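Local coordinates for protein gamma-glutamyltranspeptidase (Ggt) (Helicobacter pylori 26695, PDB 5BPK) that probably transfers gamma-glutamyl groups from glutathione and related compounds to water or amino acids, working as an Ntn-hydrolase together with its partner chain, at residues I68-A73 with K218-I223; V75-G80 with N168-S173; F87-L92 with N97-F102; I290-V295 with R320-D325; E297-S302 with I312-E317. All coordinates share one frame; numbering follows the deposited sequence.

Contacts 1 and 2 are neighbours, with centres about 12 Å apart, and touch through Leu72 and Gly80: contact 1 uses helix 61-75, contact 2 its last residue and the loop after it. That loop leads to strand 85-91, one half of the hairpin of contact 3, so all three begin on one continuous run of chain. Contacts 4 and 5 come later in sequence, share helix 309-329 and also lie about 12 Å apart between centres. They are far from the first pair: the centres of contacts 1 and 4 are about 37 Å apart, on opposite sides of the chain's centre. The hairpin belongs to the sheet that continues into the partner chain, with helix 139-150 packed on one face.

Contact 1. Residues I68-A73 with K218-I223; sequences IGFALA and KTLNQI
The phenyl ring of Phe70 is the flat group here, and two branched side chains of the other helix meet it along one side. Leu220 brings its CD2 methyl to within 4.1 Å of Phe70 CD1, while the CG2 methyl of Ile223 comes to 4.2 Å from Phe70 CZ; both approach the ring obliquely. CD1 and CZ flank CE1 on the rim, so the pair follows that side from near the ring's root to its far end. Leu220 and Ile223 stand one helical turn apart, which puts both on the same flank of 218-223. Phe70 CG lies anti to its own carbonyl carbon (chi1 -71°) and sends the ring out across the gap; this reach is needed, because even the nearest alpha carbons, Phe70 CA and Leu220 CA, are 8.4 Å apart. No hydrogen bond crosses, and the 130 Å² buried is apolar. Other helices fill in around the ring. Helix 139-150 adds Met143 against Phe70 and Val140 against Ile223, and helix 155-168 adds Leu155 and Ile159 against Phe70 and Ile163 against Leu220, so helices 61-75 and 214-226 are joined inside a larger helical bundle.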
# COMPACT_ATOMS: atom_id res chain seq x y z
N ILE A 68 -15.74 -0.06 -1.53
CA ILE A 68 -14.62 -0.77 -2.15
C ILE A 68 -13.77 -1.55 -1.15
O ILE A 68 -13.42 -2.69 -1.42
CB ILE A 68 -13.74 0.17 -2.99
CG1 ILE A 68 -14.52 0.63 -4.23
CG2 ILE A 68 -12.43 -0.50 -3.40
CD1 ILE A 68 -13.82 1.70 -5.04
N GLY A 69 -13.46 -0.93 -0.01
CA GLY A 69 -12.69 -1.59 1.03
C GLY A 69 -13.32 -2.90 1.46
O GLY A 69 -12.64 -3.92 1.59
N PHE A 70 -14.63 -2.91 1.67
CA PHE A 70 -15.30 -4.17 2.03
C PHE A 70 -15.44 -5.15 0.86
O PHE A 70 -15.31 -6.36 1.05
CB PHE A 70 -16.66 -3.92 2.68
CG PHE A 70 -16.56 -3.35 4.08
CD1 PHE A 70 -16.02 -4.10 5.10
CD2 PHE A 70 -17.00 -2.06 4.36
CE1 PHE A 70 -15.92 -3.60 6.39
CE2 PHE A 70 -16.91 -1.55 5.65
CZ PHE A 70 -16.36 -2.33 6.67
N ALA A 71 -15.73 -4.64 -0.34
CA ALA A 71 -15.85 -5.51 -1.53
C ALA A 71 -14.54 -6.25 -1.82
O ALA A 71 -14.55 -7.46 -2.04
CB ALA A 71 -16.31 -4.72 -2.75
N LEU A 72 -13.41 -5.55 -1.76
CA LEU A 72 -12.11 -6.18 -2.01
C LEU A 72 -11.77 -7.24 -0.95
O LEU A 72 -11.04 -8.19 -1.23
CB LEU A 72 -11.00 -5.13 -2.07
CG LEU A 72 -10.96 -4.22 -3.29
CD1 LEU A 72 -9.94 -3.08 -3.08
CD2 LEU A 72 -10.63 -5.01 -4.56
N ALA A 73 -12.28 -7.06 0.27
CA ALA A 73 -12.10 -8.06 1.33
C ALA A 73 -12.72 -9.42 0.97
O ALA A 73 -12.32 -10.46 1.53
CB ALA A 73 -12.66 -7.55 2.67
N LYS A 218 -21.02 -13.97 7.55
CA LYS A 218 -21.44 -13.83 8.95
C LYS A 218 -20.71 -12.67 9.63
O LYS A 218 -21.31 -11.86 10.31
CB LYS A 218 -21.18 -15.12 9.74
CG LYS A 218 -22.36 -16.05 9.87
CD LYS A 218 -22.08 -17.18 10.87
CE LYS A 218 -22.14 -16.73 12.33
NZ LYS A 218 -21.69 -17.81 13.28
N THR A 219 -19.40 -12.60 9.44
CA THR A 219 -18.60 -11.53 10.06
C THR A 219 -19.00 -10.15 9.52
O THR A 219 -19.17 -9.20 10.30
CB THR A 219 -17.11 -11.77 9.85
OG1 THR A 219 -16.77 -13.06 10.39
CG2 THR A 219 -16.30 -10.69 10.55
N LEU A 220 -19.15 -10.06 8.21
CA LEU A 220 -19.58 -8.82 7.56
C LEU A 220 -20.96 -8.40 8.04
O LEU A 220 -21.23 -7.21 8.24
CB LEU A 220 -19.56 -8.96 6.04
CG LEU A 220 -18.17 -9.12 5.41
CD1 LEU A 220 -18.29 -9.35 3.92
CD2 LEU A 220 -17.28 -7.91 5.70
N ASN A 221 -21.83 -9.38 8.27
CA ASN A 221 -23.17 -9.09 8.80
C ASN A 221 -23.14 -8.54 10.23
O ASN A 221 -23.96 -7.69 10.58
CB ASN A 221 -24.08 -10.31 8.70
CG ASN A 221 -24.91 -10.31 7.43
OD1 ASN A 221 -25.73 -9.41 7.22
ND2 ASN A 221 -24.74 -11.33 6.59
N GLN A 222 -22.21 -9.02 11.05
CA GLN A 222 -21.99 -8.47 12.39
C GLN A 222 -21.57 -7.00 12.31
O GLN A 222 -22.04 -6.16 13.09
CB GLN A 222 -20.93 -9.27 13.18
CG GLN A 222 -21.43 -10.59 13.71
CD GLN A 222 -22.62 -10.41 14.65
OE1 GLN A 222 -23.76 -10.67 14.28
NE2 GLN A 222 -22.36 -9.93 15.86
N ILE A 223 -20.71 -6.71 11.35
CA ILE A 223 -20.25 -5.35 11.13
C ILE A 223 -21.40 -4.48 10.63
O ILE A 223 -21.58 -3.36 11.12
CB ILE A 223 -19.04 -5.32 10.16
CG1 ILE A 223 -17.85 -6.08 10.79
CG2 ILE A 223 -18.64 -3.88 9.82
CD1 ILE A 223 -16.75 -6.48 9.78

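Contact 2. Residues V75-G80 with N168-S173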
# COMPACT_ATOMS: atom_id res chain seq x y z
N VAL A 75 -13.63 -10.21 -2.73
CA VAL A 75 -13.27 -10.62 -4.10
C VAL A 75 -11.78 -10.65 -4.39
O VAL A 75 -11.37 -11.16 -5.43
CB VAL A 75 -13.98 -9.76 -5.15
CG1 VAL A 75 -15.51 -9.85 -4.98
CG2 VAL A 75 -13.52 -8.28 -5.11
N HIS A 76 -10.98 -10.09 -3.48
CA HIS A 76 -9.52 -10.05 -3.66
C HIS A 76 -8.80 -10.43 -2.36
O HIS A 76 -8.02 -9.64 -1.83
CB HIS A 76 -9.14 -8.65 -4.14
CG HIS A 76 -7.71 -8.51 -4.58
ND1 HIS A 76 -6.92 -9.59 -4.92
CD2 HIS A 76 -6.94 -7.40 -4.74
CE1 HIS A 76 -5.73 -9.15 -5.28
NE2 HIS A 76 -5.71 -7.83 -5.18
N PRO A 77 -9.06 -11.65 -1.84
CA PRO A 77 -8.57 -12.03 -0.51
C PRO A 77 -7.05 -12.16 -0.37
O PRO A 77 -6.55 -12.22 0.76
CB PRO A 77 -9.29 -13.35 -0.22
CG PRO A 77 -9.79 -13.83 -1.51
CD PRO A 77 -9.96 -12.67 -2.41
N ALA A 78 -6.33 -12.17 -1.49
CA ALA A 78 -4.87 -12.11 -1.42
C ALA A 78 -4.38 -10.79 -0.81
O ALA A 78 -3.28 -10.75 -0.25
CB ALA A 78 -4.23 -12.32 -2.81
N ALA A 79 -5.17 -9.73 -0.91
CA ALA A 79 -4.70 -8.37 -0.59
C ALA A 79 -5.78 -7.56 0.09
O ALA A 79 -5.56 -6.99 1.17
CB ALA A 79 -4.26 -7.67 -1.87
N GLY A 80 -6.94 -7.47 -0.56
CA GLY A 80 -8.15 -6.93 0.07
C GLY A 80 -8.46 -7.73 1.32
O GLY A 80 -8.18 -8.94 1.38
N ASN A 168 -23.16 -15.48 -1.91
CA ASN A 168 -23.56 -16.11 -3.16
C ASN A 168 -22.37 -16.58 -3.98
O ASN A 168 -22.50 -17.45 -4.85
CB ASN A 168 -24.41 -15.14 -4.00
CG ASN A 168 -25.65 -14.64 -3.26
OD1 ASN A 168 -26.18 -15.30 -2.38
ND2 ASN A 168 -26.12 -13.45 -3.64
N GLY A 169 -21.21 -15.98 -3.71
CA GLY A 169 -19.99 -16.34 -4.38
C GLY A 169 -19.68 -15.61 -5.67
O GLY A 169 -20.49 -14.82 -6.19
N TYR A 170 -18.48 -15.86 -6.16
CA TYR A 170 -18.00 -15.35 -7.44
C TYR A 170 -17.03 -16.36 -8.03
O TYR A 170 -16.47 -17.20 -7.32
CB TYR A 170 -17.32 -13.98 -7.27
CG TYR A 170 -16.11 -14.00 -6.38
CD1 TYR A 170 -16.22 -13.83 -5.00
CD2 TYR A 170 -14.84 -14.19 -6.91
CE1 TYR A 170 -15.09 -13.86 -4.17
CE2 TYR A 170 -13.70 -14.23 -6.10
CZ TYR A 170 -13.84 -14.05 -4.73
OH TYR A 170 -12.73 -14.08 -3.91
N ALA A 171 -16.85 -16.29 -9.35
CA ALA A 171 -16.01 -17.24 -10.06
C ALA A 171 -14.53 -16.89 -9.88
O ALA A 171 -14.14 -15.75 -10.04
CB ALA A 171 -16.37 -17.26 -11.54
N ILE A 172 -13.73 -17.91 -9.57
CA ILE A 172 -12.29 -17.74 -9.41
C ILE A 172 -11.68 -17.41 -10.78
O ILE A 172 -11.96 -18.09 -11.77
CB ILE A 172 -11.63 -19.02 -8.82
CG1 ILE A 172 -12.08 -19.27 -7.37
CG2 ILE A 172 -10.10 -18.92 -8.88
CD1 ILE A 172 -11.65 -18.20 -6.39
N SER A 173 -10.88 -16.36 -10.85
CA SER A 173 -10.23 -15.95 -12.09
C SER A 173 -8.99 -16.81 -12.33
O SER A 173 -8.55 -17.54 -11.43
CB SER A 173 -9.84 -14.47 -12.04
OG SER A 173 -8.81 -14.23 -11.10
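Tyr170 lays its phenol against the end of helix 61-75, and the tight part of the contact is Val75. The CG1 methyl of Val75 stands over one face of the ring in a CH-pi contact, 4.2 Å from the ring centroid of Tyr170 and 20° off its normal, shifted toward the CD1 and CE1 rim. Farther along the phenol, Val75 CA comes within 3.5 Å of Tyr170 CZ, so backbone as well as side chain lies against the ring. At the far end Pro77 arrives from the opposite direction, its CD 3.5 Å from Tyr170 OH. The hydroxyl itself is held by a hydrogen bond to the carbonyl O of Val74, one of the last carbonyls of the helix. Tyr170 CG sits between its backbone N and carbonyl carbon (chi1 61°), which swings the ring off the strand toward Val75.

Both segments are places where a helix stops. Gly169 leaves helix 155-168 with a positive phi, Tyr170 then pairs through its backbone with Phe211 in a short antiparallel sheet, and Ser173 is the N-cap of the next helix, its OG bonded to Gln176 N. In 75-80, His76 breaks the helix and its carbonyl O accepts Ala79 N at 3.0 Å, closing a turn.

Away from the phenol the packing thins quickly. The side chain of His76 starts away from the other segment and packs on Thr2 of the partner chain, while Asn168 and Ala171 face solvent. Ala79 packs on Thr1 of the partner chain.

Contact 3. Residues F87-L92 with N97-F102; sequences FAVIHL and NVALDF. With EDO (1,2-ethanediol), chain P.
Strands 85-91 and 97-102 form a beta hairpin, and residues Phe87 to His91 run antiparallel to Asn97 to Asp101 at 166° between the segment axes. Ala88 with Leu100 and Ile90 with Val98 are the hydrogen-bonded pairs, each joined by two backbone bonds; that from Leu100 N to Ala88 O, at 2.7 Å, is essentially straight. Between and beyond them, Phe87 with Asp101, Val89 with Ala99 and His91 with Asn97 make non-hydrogen-bonded pairs.

At the turn end, His91 gives the hydrogen on ND1 to Asn97 OD1 at 2.6 Å. The oxygen lies in the imidazole plane, but the donor is tilted 27° out of the amide's carbonyl plane. Across the ring His91 NE2 bonds O2 of an ethanediol, probably from the crystallisation liquor, at 2.8 Å, so in this crystal the imidazole is held at both nitrogens. The opposite end is aromatic. Phe87 turns its ring edge to Asp101, with CD1 3.9 Å from Asp101 CA, while Phe102 folds its ring back so that Phe87 N lies over one face. Asp101 is held by a salt bridge to Arg264 and another to Arg69 of the partner chain.

On the face carrying Ala88, Ile90, Val98 and Leu100, Ala88 CB meets Leu100 CB at 4.2 Å and Ile90 CB meets Val98 CG2 at 3.8 Å; helix 139-150 packs there through Met146 and Tyr150. Antiparallel strands with helices packed on their outer face are typical of the layered Ntn-hydrolase sandwich; here strand 85-91 also pairs with an antiparallel strand of the partner chain.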
# COMPACT_ATOMS: atom_id res chain seq x y z
N PHE A 87 -3.81 2.72 5.07
CA PHE A 87 -3.84 4.17 5.16
C PHE A 87 -4.79 4.75 4.12
O PHE A 87 -4.90 4.24 3.00
CB PHE A 87 -2.45 4.75 4.89
CG PHE A 87 -1.38 4.20 5.79
CD1 PHE A 87 -1.30 4.58 7.12
CD2 PHE A 87 -0.44 3.32 5.29
CE1 PHE A 87 -0.31 4.07 7.95
CE2 PHE A 87 0.58 2.80 6.12
CZ PHE A 87 0.64 3.18 7.45
N ALA A 88 -5.41 5.87 4.47
CA ALA A 88 -6.21 6.64 3.51
C ALA A 88 -5.76 8.08 3.57
O ALA A 88 -5.76 8.68 4.64
CB ALA A 88 -7.69 6.56 3.82
N VAL A 89 -5.36 8.61 2.42
CA VAL A 89 -5.06 10.02 2.28
C VAL A 89 -6.27 10.66 1.59
O VAL A 89 -6.75 10.17 0.54
CB VAL A 89 -3.72 10.23 1.54
CG1 VAL A 89 -3.55 11.66 1.08
CG2 VAL A 89 -2.57 9.82 2.44
N ILE A 90 -6.80 11.72 2.19
CA ILE A 90 -8.08 12.27 1.78
C ILE A 90 -7.96 13.77 1.57
O ILE A 90 -7.42 14.46 2.43
CB ILE A 90 -9.17 12.00 2.83
CG1 ILE A 90 -9.35 10.49 3.05
CG2 ILE A 90 -10.48 12.67 2.40
CD1 ILE A 90 -10.18 10.11 4.27
N HIS A 91 -8.43 14.25 0.42
CA HIS A 91 -8.56 15.68 0.17
C HIS A 91 -10.05 15.98 0.12
O HIS A 91 -10.78 15.35 -0.63
CB HIS A 91 -7.88 16.09 -1.15
CG HIS A 91 -8.20 17.49 -1.57
ND1 HIS A 91 -7.46 18.58 -1.16
CD2 HIS A 91 -9.19 17.98 -2.35
CE1 HIS A 91 -7.98 19.68 -1.67
NE2 HIS A 91 -9.03 19.34 -2.40
N LEU A 92 -10.49 16.91 0.97
CA LEU A 92 -11.90 17.26 1.09
C LEU A 92 -12.21 18.47 0.23
O LEU A 92 -11.32 19.29 -0.08
CB LEU A 92 -12.25 17.56 2.54
CG LEU A 92 -12.10 16.41 3.53
CD1 LEU A 92 -12.35 16.91 4.94
CD2 LEU A 92 -13.04 15.28 3.16
N ASN A 97 -6.72 18.63 3.89
CA ASN A 97 -6.05 17.37 3.57
C ASN A 97 -5.76 16.62 4.86
O ASN A 97 -5.18 17.18 5.79
CB ASN A 97 -4.76 17.62 2.80
CG ASN A 97 -4.99 18.38 1.52
OD1 ASN A 97 -5.61 17.88 0.57
ND2 ASN A 97 -4.51 19.61 1.48
N VAL A 98 -6.18 15.36 4.92
CA VAL A 98 -6.02 14.57 6.14
C VAL A 98 -5.52 13.18 5.78
O VAL A 98 -5.68 12.74 4.64
CB VAL A 98 -7.34 14.48 6.93
CG1 VAL A 98 -7.87 15.88 7.25
CG2 VAL A 98 -8.37 13.68 6.16
N ALA A 99 -4.88 12.53 6.74
CA ALA A 99 -4.37 11.17 6.56
C ALA A 99 -4.95 10.31 7.66
O ALA A 99 -4.91 10.69 8.83
CB ALA A 99 -2.86 11.15 6.62
N LEU A 100 -5.54 9.19 7.28
CA LEU A 100 -6.07 8.24 8.24
C LEU A 100 -5.11 7.04 8.37
O LEU A 100 -4.83 6.36 7.39
CB LEU A 100 -7.45 7.76 7.81
CG LEU A 100 -8.12 6.73 8.73
CD1 LEU A 100 -8.32 7.26 10.13
CD2 LEU A 100 -9.44 6.28 8.09
N ASP A 101 -4.64 6.83 9.58
CA ASP A 101 -3.78 5.71 9.95
C ASP A 101 -4.69 4.62 10.53
O ASP A 101 -5.17 4.75 11.67
CB ASP A 101 -2.74 6.23 10.99
CG ASP A 101 -1.94 5.13 11.68
OD1 ASP A 101 -2.16 3.92 11.46
OD2 ASP A 101 -1.08 5.52 12.50
N PHE A 102 -4.92 3.57 9.75
CA PHE A 102 -5.52 2.34 10.27
C PHE A 102 -4.55 1.15 10.13
O PHE A 102 -4.93 0.02 9.83
CB PHE A 102 -6.93 2.09 9.70
CG PHE A 102 -7.02 1.96 8.19
CD1 PHE A 102 -7.15 3.08 7.38
CD2 PHE A 102 -7.11 0.71 7.60
CE1 PHE A 102 -7.30 2.95 6.01
CE2 PHE A 102 -7.24 0.57 6.21
CZ PHE A 102 -7.35 1.71 5.41
C1 EDO P . -10.52 19.54 -5.14
O1 EDO P . -10.78 19.58 -6.56
C2 EDO P . -11.49 20.42 -4.36
O2 EDO P . -10.81 21.25 -3.40

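Contact 4. Residues I290-V295 with R320-D325; sequences IQILNV and RQAYAD
Ala322 is the first residue of 320-325 to meet the other helix, and its methyl fits between two side chains: CB is 3.7 Å from Ile292 CG1 and 3.6 Å from Gln291 OE1. So small a side chain suits the spot where the backbones come closest, Ile292 CA and Ala322 CA being 6.8 Å apart. Just before it, Gln321 sends NE2 along its own helix to Asp325 OD1 (2.9 Å), meeting it from above the carboxylate plane. Next, Tyr323 turns aside, and its hydroxyl is bonded to Ser95 O of the partner chain. One turn on from Ala322, Asp325 takes a hydrogen bond at OD2 from Gln291 NE2 (2.8 Å), on the anti side of the carboxylate and somewhat out of its plane. Gln291 is fully extended (chi1 179°, chi2 -179°), which carries its amide across the gap, nearly parallel to the carboxylate. With Tyr348 OH also at OD2 and Gly370 N at OD1, four partners grip this buried acid. The axes of the two segments approach to 9.8 Å, with 150° between their directions. Helix 346-354 packs beside the polar end, with Tyr348 and Ile352 on Gln291, and strand 262-271 meets helix 285-296 through Val267 on Ile290 and Tyr271 on Leu293.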
# COMPACT_ATOMS: atom_id res chain seq x y z
N ILE A 290 8.49 12.48 -1.30
CA ILE A 290 8.70 13.92 -1.38
C ILE A 290 10.20 14.25 -1.43
O ILE A 290 10.62 15.13 -2.18
CB ILE A 290 7.98 14.64 -0.21
CG1 ILE A 290 6.47 14.61 -0.46
CG2 ILE A 290 8.48 16.08 -0.01
CD1 ILE A 290 5.63 14.90 0.75
N GLN A 291 10.98 13.54 -0.61
CA GLN A 291 12.44 13.65 -0.62
C GLN A 291 13.03 13.43 -2.02
O GLN A 291 13.84 14.22 -2.50
CB GLN A 291 13.04 12.65 0.38
CG GLN A 291 14.57 12.64 0.46
CD GLN A 291 15.09 11.60 1.45
OE1 GLN A 291 14.33 10.80 2.01
NE2 GLN A 291 16.40 11.60 1.66
N ILE A 292 12.61 12.35 -2.68
CA ILE A 292 13.19 11.96 -3.98
C ILE A 292 12.77 12.97 -5.06
O ILE A 292 13.59 13.43 -5.86
CB ILE A 292 12.80 10.51 -4.35
CG1 ILE A 292 13.45 9.51 -3.38
CG2 ILE A 292 13.26 10.18 -5.76
CD1 ILE A 292 12.76 8.15 -3.35
N LEU A 293 11.50 13.33 -5.08
CA LEU A 293 11.02 14.42 -5.93
C LEU A 293 11.80 15.73 -5.70
O LEU A 293 12.14 16.42 -6.66
CB LEU A 293 9.52 14.65 -5.73
CG LEU A 293 8.60 13.60 -6.38
CD1 LEU A 293 7.14 13.80 -6.00
CD2 LEU A 293 8.74 13.55 -7.91
N ASN A 294 12.05 16.07 -4.44
CA ASN A 294 12.83 17.27 -4.13
C ASN A 294 14.19 17.23 -4.78
O ASN A 294 14.64 18.25 -5.28
CB ASN A 294 13.05 17.49 -2.62
CG ASN A 294 11.80 17.94 -1.88
OD1 ASN A 294 10.85 18.47 -2.46
ND2 ASN A 294 11.84 17.78 -0.55
N VAL A 295 14.86 16.07 -4.73
CA VAL A 295 16.19 15.95 -5.35
C VAL A 295 16.04 16.17 -6.87
O VAL A 295 16.78 16.97 -7.46
CB VAL A 295 16.86 14.57 -5.08
CG1 VAL A 295 18.21 14.46 -5.81
CG2 VAL A 295 17.07 14.36 -3.59
N ARG A 320 18.64 6.00 -3.83
CA ARG A 320 19.68 5.34 -3.05
C ARG A 320 19.83 6.00 -1.69
O ARG A 320 19.87 5.31 -0.68
CB ARG A 320 21.01 5.40 -3.80
CG ARG A 320 22.09 4.52 -3.23
CD ARG A 320 23.45 4.92 -3.80
NE ARG A 320 23.56 4.80 -5.26
CZ ARG A 320 23.84 3.67 -5.91
NH1 ARG A 320 23.98 2.52 -5.25
NH2 ARG A 320 23.98 3.68 -7.23
N GLN A 321 19.92 7.33 -1.66
CA GLN A 321 20.06 8.05 -0.40
C GLN A 321 18.81 7.93 0.46
O GLN A 321 18.91 7.72 1.67
CB GLN A 321 20.36 9.54 -0.64
CG GLN A 321 20.68 10.33 0.64
CD GLN A 321 21.96 9.86 1.32
OE1 GLN A 321 23.03 9.88 0.73
NE2 GLN A 321 21.84 9.42 2.58
N ALA A 322 17.64 8.06 -0.17
CA ALA A 322 16.38 7.97 0.56
C ALA A 322 16.23 6.64 1.29
O ALA A 322 15.80 6.62 2.45
CB ALA A 322 15.18 8.21 -0.39
N TYR A 323 16.57 5.53 0.63
CA TYR A 323 16.41 4.21 1.25
C TYR A 323 17.45 3.98 2.34
O TYR A 323 17.17 3.30 3.32
CB TYR A 323 16.39 3.08 0.22
CG TYR A 323 15.05 2.93 -0.48
CD1 TYR A 323 14.76 3.65 -1.62
CD2 TYR A 323 14.07 2.07 0.02
CE1 TYR A 323 13.55 3.51 -2.28
CE2 TYR A 323 12.84 1.93 -0.63
CZ TYR A 323 12.58 2.67 -1.78
OH TYR A 323 11.37 2.55 -2.45
N ALA A 324 18.65 4.56 2.20
CA ALA A 324 19.61 4.51 3.30
C ALA A 324 19.03 5.26 4.50
O ALA A 324 19.09 4.78 5.64
CB ALA A 324 20.94 5.10 2.87
N ASP A 325 18.46 6.43 4.25
CA ASP A 325 17.87 7.24 5.31
C ASP A 325 16.74 6.48 5.99
O ASP A 325 16.63 6.47 7.21
CB ASP A 325 17.34 8.57 4.75
CG ASP A 325 18.44 9.50 4.27
OD1 ASP A 325 19.64 9.21 4.51
OD2 ASP A 325 18.09 10.54 3.66

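Contact 5. Residues E297-S302 with I312-E317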
# COMPACT_ATOMS: atom_id res chain seq x y z
N GLU A 297 13.82 17.70 -8.55
CA GLU A 297 13.36 19.06 -8.90
C GLU A 297 14.52 19.97 -9.31
O GLU A 297 14.32 20.96 -10.04
CB GLU A 297 12.59 19.69 -7.73
CG GLU A 297 11.70 20.85 -8.14
CD GLU A 297 10.93 21.46 -6.96
OE1 GLU A 297 11.47 21.55 -5.83
OE2 GLU A 297 9.79 21.90 -7.18
N ASN A 298 15.73 19.65 -8.84
CA ASN A 298 16.91 20.43 -9.20
C ASN A 298 17.38 20.28 -10.64
O ASN A 298 18.24 21.05 -11.10
CB ASN A 298 18.06 20.10 -8.25
CG ASN A 298 17.82 20.63 -6.85
OD1 ASN A 298 18.01 21.82 -6.58
ND2 ASN A 298 17.37 19.74 -5.94
N ALA A 299 16.81 19.32 -11.36
CA ALA A 299 17.13 19.11 -12.76
C ALA A 299 15.90 19.41 -13.63
O ALA A 299 14.77 19.18 -13.20
CB ALA A 299 17.59 17.67 -12.97
N ASP A 300 16.13 19.90 -14.84
CA ASP A 300 15.06 20.01 -15.83
C ASP A 300 14.91 18.66 -16.52
O ASP A 300 15.48 18.41 -17.58
CB ASP A 300 15.36 21.11 -16.85
CG ASP A 300 14.25 21.28 -17.89
OD1 ASP A 300 13.19 20.64 -17.74
OD2 ASP A 300 14.44 22.06 -18.84
N LEU A 301 14.13 17.77 -15.92
CA LEU A 301 13.97 16.44 -16.47
C LEU A 301 13.24 16.47 -17.82
O LEU A 301 13.55 15.67 -18.71
CB LEU A 301 13.24 15.53 -15.49
CG LEU A 301 13.90 15.29 -14.13
CD1 LEU A 301 13.00 14.37 -13.34
CD2 LEU A 301 15.32 14.71 -14.21
N SER A 302 12.32 17.41 -18.00
CA SER A 302 11.53 17.48 -19.24
C SER A 302 12.41 17.65 -20.48
O SER A 302 12.04 17.23 -21.57
CB SER A 302 10.51 18.62 -19.18
OG SER A 302 11.13 19.88 -19.36
N ILE A 312 17.24 9.04 -15.36
CA ILE A 312 17.17 7.81 -14.54
C ILE A 312 18.26 7.85 -13.46
O ILE A 312 18.01 7.49 -12.29
CB ILE A 312 17.30 6.55 -15.42
CG1 ILE A 312 16.10 6.42 -16.36
CG2 ILE A 312 17.47 5.28 -14.57
CD1 ILE A 312 16.26 5.40 -17.45
N HIS A 313 19.45 8.30 -13.85
CA HIS A 313 20.60 8.44 -12.94
C HIS A 313 20.30 9.38 -11.77
O HIS A 313 20.52 9.03 -10.60
CB HIS A 313 21.83 8.93 -13.74
CG HIS A 313 23.03 9.20 -12.89
ND1 HIS A 313 23.47 8.34 -11.91
CD2 HIS A 313 23.92 10.22 -12.92
CE1 HIS A 313 24.57 8.82 -11.36
NE2 HIS A 313 24.87 9.96 -11.95
N ILE A 314 19.76 10.56 -12.07
CA ILE A 314 19.42 11.51 -11.01
C ILE A 314 18.40 10.90 -10.04
O ILE A 314 18.58 10.94 -8.81
CB ILE A 314 18.89 12.83 -11.59
CG1 ILE A 314 20.02 13.56 -12.33
CG2 ILE A 314 18.33 13.71 -10.50
CD1 ILE A 314 19.54 14.68 -13.22
N ALA A 315 17.33 10.32 -10.59
CA ALA A 315 16.31 9.65 -9.76
C ALA A 315 16.88 8.52 -8.92
O ALA A 315 16.54 8.39 -7.74
CB ALA A 315 15.17 9.13 -10.65
N ALA A 316 17.69 7.67 -9.54
CA ALA A 316 18.23 6.49 -8.88
C ALA A 316 19.18 6.86 -7.74
O ALA A 316 19.19 6.19 -6.70
CB ALA A 316 18.92 5.56 -9.89
N GLU A 317 20.02 7.88 -7.94
CA GLU A 317 20.88 8.33 -6.85
C GLU A 317 20.09 8.95 -5.69
O GLU A 317 20.43 8.76 -4.51
CB GLU A 317 21.98 9.27 -7.35
CG GLU A 317 22.95 8.59 -8.32
CD GLU A 317 23.55 7.32 -7.75
OE1 GLU A 317 24.36 7.43 -6.81
OE2 GLU A 317 23.19 6.21 -8.21
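Ala299 and Leu301, the two loop residues that touch the helix, stand on either side of an inverse gamma turn centred on Asp300 (phi -83°, psi 85°). The turn is closed by a weak bond from Leu301 N to Ala299 O at 3.1 Å. The 312-317 segment is regular helix, with Ala316 N bonded to Ile312 O, and its closest alpha carbon to the loop is that of Ile314, 8.1 Å from Ala299 CA.

One methyl carries the whole contact. Ile314 has CG1 anti to its carbonyl carbon and then stretches CD1 outward (chi2 165°), placing it 3.6 Å from Ala299 CB and 4.3 Å from Leu301 CD2. The side chains of Ala299 and Leu301 start toward the helix, while that of Asp300 between them starts away. On that outer side Ser302 OG gives a 2.7 Å hydrogen bond to Asp300 OD1, using the syn lone pair of the carboxylate.

The apolar meeting is extended by neighbours: Phe353 of helix 346-354 lies against both Ala299 and Ile314, and Met296 and Tyr271 against Leu301. Two of the loop's carbonyls have partners too, Ala299 O in Arg272 NH2 and Leu301 O in Asn311 ND2. This is the connection of an antiparallel helix-loop-helix pair, where the chain leaving helix 285-296 folds back over the start of helix 309-329.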